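Local atomic coordinates of calcium homeostasis modulator 1 (Oryzias latipes, PDB entry 6LMT), a protein that probably forms a large-pore channel through the membrane, assembled here from eight subunits, that passes ions and, as in its relatives, larger solutes such as ATP. Residues A[35-40]-A[49-54]; A[109-114]-A[186-191]; A[116-119]-A[123-126]. One frame throughout, in Å; residues are numbered along the deposited sequence.

Contact 1. Residues A[35-40]-A[49-54]. With Y01 (cholesterol hemisuccinate), chain N; Y01 (cholesterol hemisuccinate), chain I.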
# COMPACT_ATOMS: atom_id res chain seq x y z
N SER A 35 23.32 3.05 2.20
CA SER A 35 22.73 2.02 1.36
C SER A 35 22.73 2.41 -0.10
O SER A 35 22.95 1.58 -0.98
CB SER A 35 21.31 1.74 1.83
OG SER A 35 21.34 1.34 3.18
N SER A 36 22.49 3.69 -0.38
CA SER A 36 22.44 4.19 -1.74
C SER A 36 23.82 4.38 -2.35
O SER A 36 23.92 4.48 -3.57
CB SER A 36 21.70 5.51 -1.78
OG SER A 36 20.37 5.35 -1.34
N PHE A 37 24.86 4.46 -1.54
CA PHE A 37 26.20 4.68 -2.05
C PHE A 37 26.72 3.38 -2.62
O PHE A 37 26.60 2.33 -1.99
CB PHE A 37 27.11 5.19 -0.93
CG PHE A 37 28.45 5.64 -1.40
CD1 PHE A 37 28.60 6.86 -2.02
CD2 PHE A 37 29.55 4.83 -1.25
CE1 PHE A 37 29.82 7.27 -2.47
CE2 PHE A 37 30.78 5.24 -1.70
CZ PHE A 37 30.91 6.46 -2.30
N GLU A 38 27.26 3.43 -3.82
CA GLU A 38 27.79 2.23 -4.46
C GLU A 38 29.28 2.23 -4.19
O GLU A 38 30.03 3.02 -4.76
CB GLU A 38 27.45 2.21 -5.94
CG GLU A 38 27.36 0.81 -6.55
CD GLU A 38 28.67 0.25 -7.09
OE1 GLU A 38 29.52 1.03 -7.56
OE2 GLU A 38 28.84 -0.99 -7.06
N PHE A 39 29.70 1.34 -3.31
CA PHE A 39 31.09 1.19 -2.92
C PHE A 39 31.89 0.67 -4.09
O PHE A 39 31.59 -0.40 -4.62
CB PHE A 39 31.18 0.22 -1.75
CG PHE A 39 32.48 0.22 -1.03
CD1 PHE A 39 32.71 1.08 0.01
CD2 PHE A 39 33.49 -0.64 -1.41
CE1 PHE A 39 33.90 1.07 0.67
CE2 PHE A 39 34.68 -0.64 -0.76
CZ PHE A 39 34.89 0.22 0.27
N SER A 40 32.90 1.42 -4.52
CA SER A 40 33.69 1.04 -5.68
C SER A 40 35.16 1.11 -5.32
O SER A 40 35.82 2.09 -5.66
CB SER A 40 33.39 1.94 -6.85
OG SER A 40 34.27 1.67 -7.90
N TYR A 49 43.88 1.94 0.27
CA TYR A 49 43.87 2.43 1.64
C TYR A 49 43.17 3.77 1.73
O TYR A 49 42.36 3.99 2.63
CB TYR A 49 45.30 2.54 2.16
CG TYR A 49 45.36 2.96 3.59
CD1 TYR A 49 45.14 2.05 4.60
CD2 TYR A 49 45.59 4.29 3.94
CE1 TYR A 49 45.17 2.44 5.91
CE2 TYR A 49 45.60 4.68 5.24
CZ TYR A 49 45.40 3.76 6.22
OH TYR A 49 45.43 4.15 7.52
N THR A 50 43.46 4.70 0.82
CA THR A 50 42.87 6.02 0.94
C THR A 50 41.40 6.01 0.56
O THR A 50 40.63 6.81 1.08
CB THR A 50 43.62 7.04 0.09
OG1 THR A 50 43.40 6.76 -1.29
CG2 THR A 50 45.08 6.93 0.36
N TYR A 51 40.99 5.10 -0.31
CA TYR A 51 39.58 4.97 -0.61
C TYR A 51 38.82 4.37 0.56
O TYR A 51 37.77 4.88 0.95
CB TYR A 51 39.39 4.13 -1.87
CG TYR A 51 37.94 4.01 -2.26
CD1 TYR A 51 37.29 5.06 -2.88
CD2 TYR A 51 37.21 2.87 -1.96
CE1 TYR A 51 35.99 4.96 -3.22
CE2 TYR A 51 35.91 2.79 -2.28
CZ TYR A 51 35.30 3.83 -2.92
OH TYR A 51 33.98 3.73 -3.26
N GLY A 52 39.35 3.28 1.13
CA GLY A 52 38.65 2.60 2.20
C GLY A 52 38.63 3.39 3.50
O GLY A 52 37.62 3.40 4.20
N ILE A 53 39.73 4.05 3.82
CA ILE A 53 39.76 4.85 5.04
C ILE A 53 39.13 6.22 4.80
O ILE A 53 38.55 6.79 5.72
CB ILE A 53 41.21 4.92 5.56
CG1 ILE A 53 41.72 3.52 5.82
CG2 ILE A 53 41.33 5.67 6.84
CD1 ILE A 53 40.86 2.72 6.74
N GLY A 54 39.17 6.72 3.57
CA GLY A 54 38.49 7.96 3.27
C GLY A 54 36.98 7.87 3.34
O GLY A 54 36.33 8.83 3.72
CAA Y01 N . 21.51 3.66 -5.77
CBA Y01 N . 20.03 3.68 -5.45
CAB Y01 N . 19.75 3.01 -4.12
CAN Y01 N . 19.46 5.09 -5.50
CAJ Y01 N . 19.50 5.74 -6.86
CAO Y01 N . 18.76 7.06 -6.89
CBB Y01 N . 19.45 8.22 -6.17
CAC Y01 N . 20.62 8.74 -7.01
CBE Y01 N . 18.46 9.34 -5.78
CAP Y01 N . 16.96 8.92 -5.83
CAQ Y01 N . 16.26 9.60 -4.64
CBG Y01 N . 17.23 10.72 -4.31
CBI Y01 N . 18.61 10.03 -4.39
CAE Y01 N . 18.80 8.96 -3.30
CAU Y01 N . 19.70 11.11 -4.28
CAS Y01 N . 19.49 12.06 -3.10
CBF Y01 N . 18.09 12.71 -3.08
CBD Y01 N . 16.99 11.63 -3.11
CAK Y01 N . 15.62 12.28 -3.20
CAI Y01 N . 15.47 13.50 -2.35
CAZ Y01 N . 16.46 14.11 -1.72
CAV Y01 N . 16.20 15.25 -0.75
CBH Y01 N . 17.92 13.73 -1.93
CAD Y01 N . 18.45 13.18 -0.60
CAT Y01 N . 18.63 15.05 -2.31
CAR Y01 N . 18.49 16.11 -1.22
CBC Y01 N . 17.05 16.49 -1.00
OAW Y01 N . 16.94 17.29 0.22
CAY Y01 N . 17.44 18.54 0.28
OAG Y01 N . 17.90 19.15 -0.64
CAM Y01 N . 17.34 19.09 1.66
CAL Y01 N . 16.39 20.27 1.80
CAX Y01 N . 16.28 20.81 3.21
OAH Y01 N . 16.56 22.01 3.40
OAF Y01 N . 15.93 20.04 4.12
CAA Y01 I . 24.29 7.88 -6.47
CBA Y01 I . 24.03 8.00 -4.97
CAB Y01 I . 25.26 7.57 -4.18
CAN Y01 I . 23.60 9.41 -4.60
CAJ Y01 I . 23.56 9.74 -3.13
CAO Y01 I . 23.21 11.18 -2.86
CBB Y01 I . 24.25 12.03 -2.11
CAC Y01 I . 25.66 11.55 -2.45
CBE Y01 I . 24.11 13.53 -2.42
CAP Y01 I . 23.51 13.82 -3.81
CAQ Y01 I . 22.95 15.25 -3.76
CBG Y01 I . 23.54 15.78 -2.46
CBI Y01 I . 23.36 14.56 -1.52
CAE Y01 I . 21.90 14.15 -1.32
CAU Y01 I . 23.95 14.93 -0.17
CAS Y01 I . 23.25 16.18 0.37
CBF Y01 I . 23.57 17.40 -0.51
CBD Y01 I . 23.15 17.17 -1.97
CAK Y01 I . 23.83 18.25 -2.81
CAI Y01 I . 23.77 19.61 -2.18
CAZ Y01 I . 23.28 19.85 -0.98
CAV Y01 I . 22.98 21.27 -0.52
CBH Y01 I . 22.98 18.74 0.02
CAD Y01 I . 21.45 18.64 0.21
CAT Y01 I . 23.66 19.13 1.35
CAR Y01 I . 23.23 20.51 1.84
CBC Y01 I . 23.56 21.59 0.84
OAW Y01 I . 23.06 22.88 1.33
CAY Y01 I . 21.82 23.01 1.85
OAG Y01 I . 20.81 22.63 1.33
CAM Y01 I . 21.86 23.68 3.19
CAL Y01 I . 21.19 25.02 3.38
CAX Y01 I . 19.79 24.96 3.98
OAH Y01 I . 18.84 24.68 3.23
OAF Y01 I . 19.67 25.20 5.19
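Tyr-51 reaches from its helix with CG anti to the backbone N (chi1 -178°) and presents one ring edge to the face of Phe-39. This is a T-shaped pair, with the planes at 67°. Tyr-51 CE2 is 3.8 Å from Phe-39 CZ, toward the rim of the phenylalanine. One face of the tyrosine ring receives the carbonyl of Ser-40, whose O is 3.3 Å from Tyr-51 CZ. The phenol oxygen continues past the aromatic pair to the loop backbone, where Ser-40 N donates a nearly straight hydrogen bond to Tyr-51 OH (2.8 Å, 165°). Gln-182 OE1 of a neighbouring subunit also bonds to this hydroxyl. Tyrosine therefore suits the place, joining a flat apolar body to a polar tip that ties down a loop. Phe-37 comes to Tyr-51 from the opposite direction, its CE2 3.9 Å from the OH. At the helix end two cholesterol hemisuccinates lie against Ser-36 O, and the pocket of one includes Phe-37. What results is a loop leaving helix 21-36, fastened to helix 48-70 at a subunit interface of the CALHM channel.

Contact 2. Residues A[109-114]-A[186-191]. With Y01 (cholesterol hemisuccinate), chain L.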
# COMPACT_ATOMS: atom_id res chain seq x y z
N ALA A 109 24.62 11.57 13.27
CA ALA A 109 24.80 11.12 11.90
C ALA A 109 26.24 10.73 11.53
O ALA A 109 26.40 9.79 10.74
CB ALA A 109 24.27 12.18 10.93
N PRO A 110 27.31 11.38 12.04
CA PRO A 110 28.64 10.78 11.88
C PRO A 110 28.80 9.44 12.56
O PRO A 110 29.47 8.56 12.02
CB PRO A 110 29.56 11.82 12.51
CG PRO A 110 28.89 13.02 12.34
CD PRO A 110 27.47 12.78 12.46
N ALA A 111 28.21 9.26 13.74
CA ALA A 111 28.34 7.99 14.45
C ALA A 111 27.54 6.89 13.78
O ALA A 111 27.96 5.74 13.79
CB ALA A 111 27.91 8.17 15.89
N VAL A 112 26.40 7.23 13.18
CA VAL A 112 25.62 6.26 12.42
C VAL A 112 26.38 5.82 11.18
O VAL A 112 26.38 4.63 10.84
CB VAL A 112 24.23 6.83 12.09
CG1 VAL A 112 23.48 5.95 11.15
CG2 VAL A 112 23.43 6.95 13.33
N TRP A 113 27.08 6.74 10.50
CA TRP A 113 27.86 6.39 9.33
C TRP A 113 29.00 5.44 9.67
O TRP A 113 29.21 4.46 8.97
CB TRP A 113 28.43 7.62 8.64
CG TRP A 113 29.22 7.28 7.40
CD1 TRP A 113 30.55 7.03 7.31
CD2 TRP A 113 28.71 7.18 6.07
NE1 TRP A 113 30.89 6.74 6.03
CE2 TRP A 113 29.78 6.83 5.25
CE3 TRP A 113 27.45 7.33 5.51
CZ2 TRP A 113 29.63 6.66 3.89
CZ3 TRP A 113 27.31 7.17 4.17
CH2 TRP A 113 28.39 6.83 3.37
N VAL A 114 29.76 5.74 10.72
CA VAL A 114 30.91 4.92 11.10
C VAL A 114 30.46 3.53 11.51
O VAL A 114 31.10 2.54 11.17
CB VAL A 114 31.70 5.63 12.22
CG1 VAL A 114 32.80 4.76 12.77
CG2 VAL A 114 32.29 6.88 11.70
N TRP A 186 31.35 -3.08 16.90
CA TRP A 186 30.73 -3.27 18.21
C TRP A 186 31.51 -2.58 19.31
O TRP A 186 30.89 -2.09 20.26
CB TRP A 186 30.57 -4.75 18.54
CG TRP A 186 29.43 -5.36 17.82
CD1 TRP A 186 29.49 -6.24 16.80
CD2 TRP A 186 28.05 -5.07 18.02
NE1 TRP A 186 28.24 -6.53 16.36
CE2 TRP A 186 27.33 -5.83 17.10
CE3 TRP A 186 27.35 -4.25 18.91
CZ2 TRP A 186 25.96 -5.79 17.02
CZ3 TRP A 186 26.00 -4.21 18.83
CH2 TRP A 186 25.32 -4.98 17.90
N MET A 187 32.83 -2.51 19.21
CA MET A 187 33.58 -1.75 20.20
C MET A 187 33.36 -0.25 20.04
O MET A 187 33.39 0.48 21.03
CB MET A 187 35.06 -2.06 20.13
CG MET A 187 35.43 -3.47 20.51
SD MET A 187 34.82 -4.03 22.10
CE MET A 187 33.59 -5.22 21.60
N PHE A 188 33.17 0.21 18.81
CA PHE A 188 32.84 1.61 18.59
C PHE A 188 31.47 1.96 19.15
O PHE A 188 31.32 2.99 19.80
CB PHE A 188 32.91 1.95 17.10
CG PHE A 188 32.57 3.38 16.79
CD1 PHE A 188 33.48 4.39 17.00
CD2 PHE A 188 31.31 3.71 16.30
CE1 PHE A 188 33.15 5.68 16.73
CE2 PHE A 188 30.98 5.00 16.05
CZ PHE A 188 31.90 5.99 16.25
N LEU A 189 30.47 1.11 18.91
CA LEU A 189 29.13 1.36 19.45
C LEU A 189 29.13 1.35 20.97
O LEU A 189 28.42 2.13 21.59
CB LEU A 189 28.14 0.31 18.96
CG LEU A 189 27.52 0.40 17.60
CD1 LEU A 189 26.64 -0.79 17.42
CD2 LEU A 189 26.71 1.65 17.55
N LEU A 190 29.94 0.50 21.56
CA LEU A 190 29.95 0.33 22.99
C LEU A 190 30.67 1.48 23.67
O LEU A 190 30.24 1.92 24.74
CB LEU A 190 30.59 -1.02 23.30
CG LEU A 190 30.38 -1.77 24.58
CD1 LEU A 190 28.92 -2.04 24.70
CD2 LEU A 190 31.11 -3.06 24.44
N MET A 191 31.73 2.00 23.06
CA MET A 191 32.42 3.16 23.62
C MET A 191 31.61 4.44 23.44
O MET A 191 31.65 5.32 24.30
CB MET A 191 33.79 3.34 22.98
CG MET A 191 34.80 2.31 23.37
SD MET A 191 36.43 2.68 22.73
CE MET A 191 36.22 2.33 20.99
CAA Y01 L . 24.87 -3.04 8.15
CBA Y01 L . 23.87 -3.23 9.28
CAB Y01 L . 24.29 -4.39 10.17
CAN Y01 L . 23.70 -1.95 10.08
CAJ Y01 L . 22.94 -2.08 11.38
CAO Y01 L . 22.89 -0.77 12.15
CBB Y01 L . 23.52 -0.77 13.56
CAC Y01 L . 24.69 -1.74 13.61
CBE Y01 L . 23.97 0.64 13.99
CAP Y01 L . 24.33 1.56 12.79
CAQ Y01 L . 24.23 3.00 13.30
CBG Y01 L . 24.13 2.80 14.81
CBI Y01 L . 23.15 1.61 14.89
CAE Y01 L . 21.78 1.89 14.28
CAU Y01 L . 22.97 1.26 16.36
CAS Y01 L . 22.44 2.49 17.11
CBF Y01 L . 23.49 3.60 17.13
CBD Y01 L . 23.91 4.01 15.71
CAK Y01 L . 25.20 4.83 15.84
CAI Y01 L . 25.16 5.82 16.96
CAZ Y01 L . 24.16 5.92 17.83
CAV Y01 L . 24.05 7.12 18.76
CBH Y01 L . 23.09 4.85 17.97
CAD Y01 L . 21.75 5.43 17.48
CAT Y01 L . 22.99 4.48 19.46
CAR Y01 L . 22.74 5.71 20.34
CBC Y01 L . 23.84 6.73 20.21
OAW Y01 L . 23.51 7.91 21.02
CAY Y01 L . 22.28 8.46 21.01
OAG Y01 L . 21.66 8.76 20.03
CAM Y01 L . 21.74 8.62 22.40
CAL Y01 L . 21.45 10.00 22.93
CAX Y01 L . 20.00 10.45 22.83
OAH Y01 L . 19.58 10.87 21.74
OAF Y01 L . 19.30 10.36 23.85
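The side chain of Phe-188 leaves helix 167-202 extended, CG opposite the backbone N (chi1 179°), which carries its ring toward Val-114, while Val-114 holds CG1 trans to its own backbone N (chi1 173°) and turns that branch to meet it. The meeting is helix-to-helix packing in the membrane-embedded bundle of the CALHM fold, and its core is a CH-pi contact. CG1 of Val-114 sits over the centre of the phenylalanine face, 3.8 Å from the ring centroid and 13° off the normal, so that the methyl touches CE2 and CZ about equally. The two side chains cross at about a right angle. A beta-branched valine places its methyl close to its own helix, whereas the long, flat phenylalanine spans a gap in which the nearest CA atoms, of Ala-111 and Leu-189, are 8.3 Å apart. The ring edge points at the other helix: Ala-111 O lies near the ring plane, 3.8 Å from Phe-188 CE2, and this oxygen also accepts a hydrogen bond from Ser-115 OG. The small Ala-111 leaves space for that edge, its CB only loosely apposed to the ring. Beside the pair, a cholesterol hemisuccinate fills the groove between the helices. Val-112 CG2 is 3.7 Å from the sterol atom CAK on one side, and Leu-189 CD2 is 3.8 Å from its CBF on the other.

Contact 3. Residues A[116-119]-A[123-126]. With Y01 (cholesterol hemisuccinate), chain L.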
# COMPACT_ATOMS: atom_id res chain seq x y z
N VAL A 116 27.54 1.83 10.50
CA VAL A 116 27.10 1.03 9.35
C VAL A 116 28.27 0.68 8.46
O VAL A 116 28.25 -0.35 7.80
CB VAL A 116 25.99 1.70 8.51
CG1 VAL A 116 24.75 1.84 9.26
CG2 VAL A 116 26.39 3.04 7.98
N THR A 117 29.31 1.50 8.43
CA THR A 117 30.46 1.21 7.59
C THR A 117 31.31 0.09 8.18
O THR A 117 31.81 -0.76 7.44
CB THR A 117 31.27 2.50 7.42
OG1 THR A 117 30.41 3.49 6.88
CG2 THR A 117 32.39 2.33 6.48
N LEU A 118 31.44 0.06 9.49
CA LEU A 118 32.19 -1.01 10.13
C LEU A 118 31.40 -2.31 10.20
O LEU A 118 32.00 -3.38 10.15
CB LEU A 118 32.63 -0.58 11.52
CG LEU A 118 33.64 0.54 11.65
CD1 LEU A 118 33.75 0.98 13.07
CD2 LEU A 118 34.96 0.11 11.11
N MET A 119 30.08 -2.25 10.32
CA MET A 119 29.31 -3.48 10.31
C MET A 119 29.20 -4.08 8.93
O MET A 119 29.02 -5.29 8.80
CB MET A 119 27.91 -3.27 10.85
CG MET A 119 27.84 -2.91 12.28
SD MET A 119 28.64 -4.00 13.41
CE MET A 119 28.26 -3.09 14.88
N SER A 123 34.85 -1.14 3.93
CA SER A 123 35.96 -0.20 4.08
C SER A 123 37.20 -0.88 4.62
O SER A 123 38.31 -0.51 4.25
CB SER A 123 35.58 0.95 4.98
OG SER A 123 34.74 1.84 4.30
N PHE A 124 37.05 -1.85 5.52
CA PHE A 124 38.22 -2.58 5.97
C PHE A 124 38.69 -3.56 4.92
O PHE A 124 39.88 -3.84 4.84
CB PHE A 124 37.98 -3.36 7.26
CG PHE A 124 38.10 -2.55 8.51
CD1 PHE A 124 38.11 -1.18 8.48
CD2 PHE A 124 38.37 -3.19 9.71
CE1 PHE A 124 38.26 -0.46 9.63
CE2 PHE A 124 38.54 -2.46 10.86
CZ PHE A 124 38.49 -1.11 10.81
N LEU A 125 37.77 -4.10 4.12
CA LEU A 125 38.17 -5.03 3.08
C LEU A 125 38.97 -4.33 2.00
O LEU A 125 39.95 -4.88 1.50
CB LEU A 125 36.94 -5.70 2.48
CG LEU A 125 37.18 -6.75 1.42
CD1 LEU A 125 37.94 -7.94 1.96
CD2 LEU A 125 35.87 -7.17 0.85
N CYS A 126 38.58 -3.11 1.66
CA CYS A 126 39.33 -2.35 0.68
C CYS A 126 40.66 -1.90 1.25
O CYS A 126 41.70 -2.11 0.63
CB CYS A 126 38.48 -1.18 0.19
SG CYS A 126 39.07 -0.32 -1.27
CAA Y01 L . 24.87 -3.04 8.15
CBA Y01 L . 23.87 -3.23 9.28
CAB Y01 L . 24.29 -4.39 10.17
CAN Y01 L . 23.70 -1.95 10.08
CAJ Y01 L . 22.94 -2.08 11.38
CAO Y01 L . 22.89 -0.77 12.15
CBB Y01 L . 23.52 -0.77 13.56
CAC Y01 L . 24.69 -1.74 13.61
CBE Y01 L . 23.97 0.64 13.99
CAP Y01 L . 24.33 1.56 12.79
CAQ Y01 L . 24.23 3.00 13.30
CBG Y01 L . 24.13 2.80 14.81
CBI Y01 L . 23.15 1.61 14.89
CAE Y01 L . 21.78 1.89 14.28
CAU Y01 L . 22.97 1.26 16.36
CAS Y01 L . 22.44 2.49 17.11
CBF Y01 L . 23.49 3.60 17.13
CBD Y01 L . 23.91 4.01 15.71
CAK Y01 L . 25.20 4.83 15.84
CAI Y01 L . 25.16 5.82 16.96
CAZ Y01 L . 24.16 5.92 17.83
CAV Y01 L . 24.05 7.12 18.76
CBH Y01 L . 23.09 4.85 17.97
CAD Y01 L . 21.75 5.43 17.48
CAT Y01 L . 22.99 4.48 19.46
CAR Y01 L . 22.74 5.71 20.34
CBC Y01 L . 23.84 6.73 20.21
OAW Y01 L . 23.51 7.91 21.02
CAY Y01 L . 22.28 8.46 21.01
OAG Y01 L . 21.66 8.76 20.03
CAM Y01 L . 21.74 8.62 22.40
CAL Y01 L . 21.45 10.00 22.93
CAX Y01 L . 20.00 10.45 22.83
OAH Y01 L . 19.58 10.87 21.74
OAF Y01 L . 19.30 10.36 23.85
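Leu-118 and Phe-124 form the apolar half of this contact, and Thr-117 with Ser-123 the half that carries hydroxyls. In the first pair the leucine branch CD2 lies 3.7 Å from Phe-124 CE1 and equally near its CZ, meeting the far end of the ring at a slant. The phenylalanine in turn makes an edge-to-face pair with Phe-128 one helical turn on, and it rests on Ile-177 and Ser-181 of helix 167-202. Large apolar side chains suit this place, between two helices of the same chain and a third.

In the second pair the threonine offers its methyl rather than its hydroxyl. OG1 lies beside the backbone N, opposite the carbonyl carbon (chi1 -57°), and is hydrogen-bonded to Trp-113 O of its own helix. CG2, opposite the backbone N, packs against Ser-123, with Thr-117 CG2 3.8 Å from Ser-123 CB. No hydrogen bond joins the two segments. Threonine is apt here because it is small and satisfies its hydroxyl on a backbone carbonyl within a buried site; Ser-123, equally compact, has only a weak bond from OG to Gly-52 O on helix 48-70.

A bound sterol, cholesterol hemisuccinate, is the third kind of partner. Val-116 CG1 is 3.6 Å from its CAP, and Met-119 CG is 3.6 Å from CAC of the same molecule, both on the flank of helix 108-120 that does not meet the following helix.

The contact bridges the one-residue break between helices 108-120 and 122-128, pairing positions six apart in sequence. Helix 48-70 lies against Thr-117 and Ser-123, and helix 167-202 against Met-119 and Phe-124. A disulfide from Cys-126 to Cys-41 ties the short helix to the loop that follows helix 21-36.

In the fold
All three contacts are largely buried, but contact 1 includes an exposed loop residue, Glu-38, salt-bridged to Lys-178 of a neighbouring subunit. Contacts 2 and 3 share helix 108-120 and the same cholesterol hemisuccinate, with contact 3 nested inside the loop that contact 2 closes; Met-119 CE packs 3.6 Å from Trp-186 CE2 between them. Contacts 1 and 3, with centres about 8 Å apart, touch directly, Phe-39 CZ lying 3.9 Å from Cys-126 CB. The chemistry changes accordingly: hydrogen bonding and aromatic pairing at the loop of contact 1, apolar helix packing centred on a CH-pi contact in contact 2, and mixed hydroxyl and apolar packing at the helix break of contact 3.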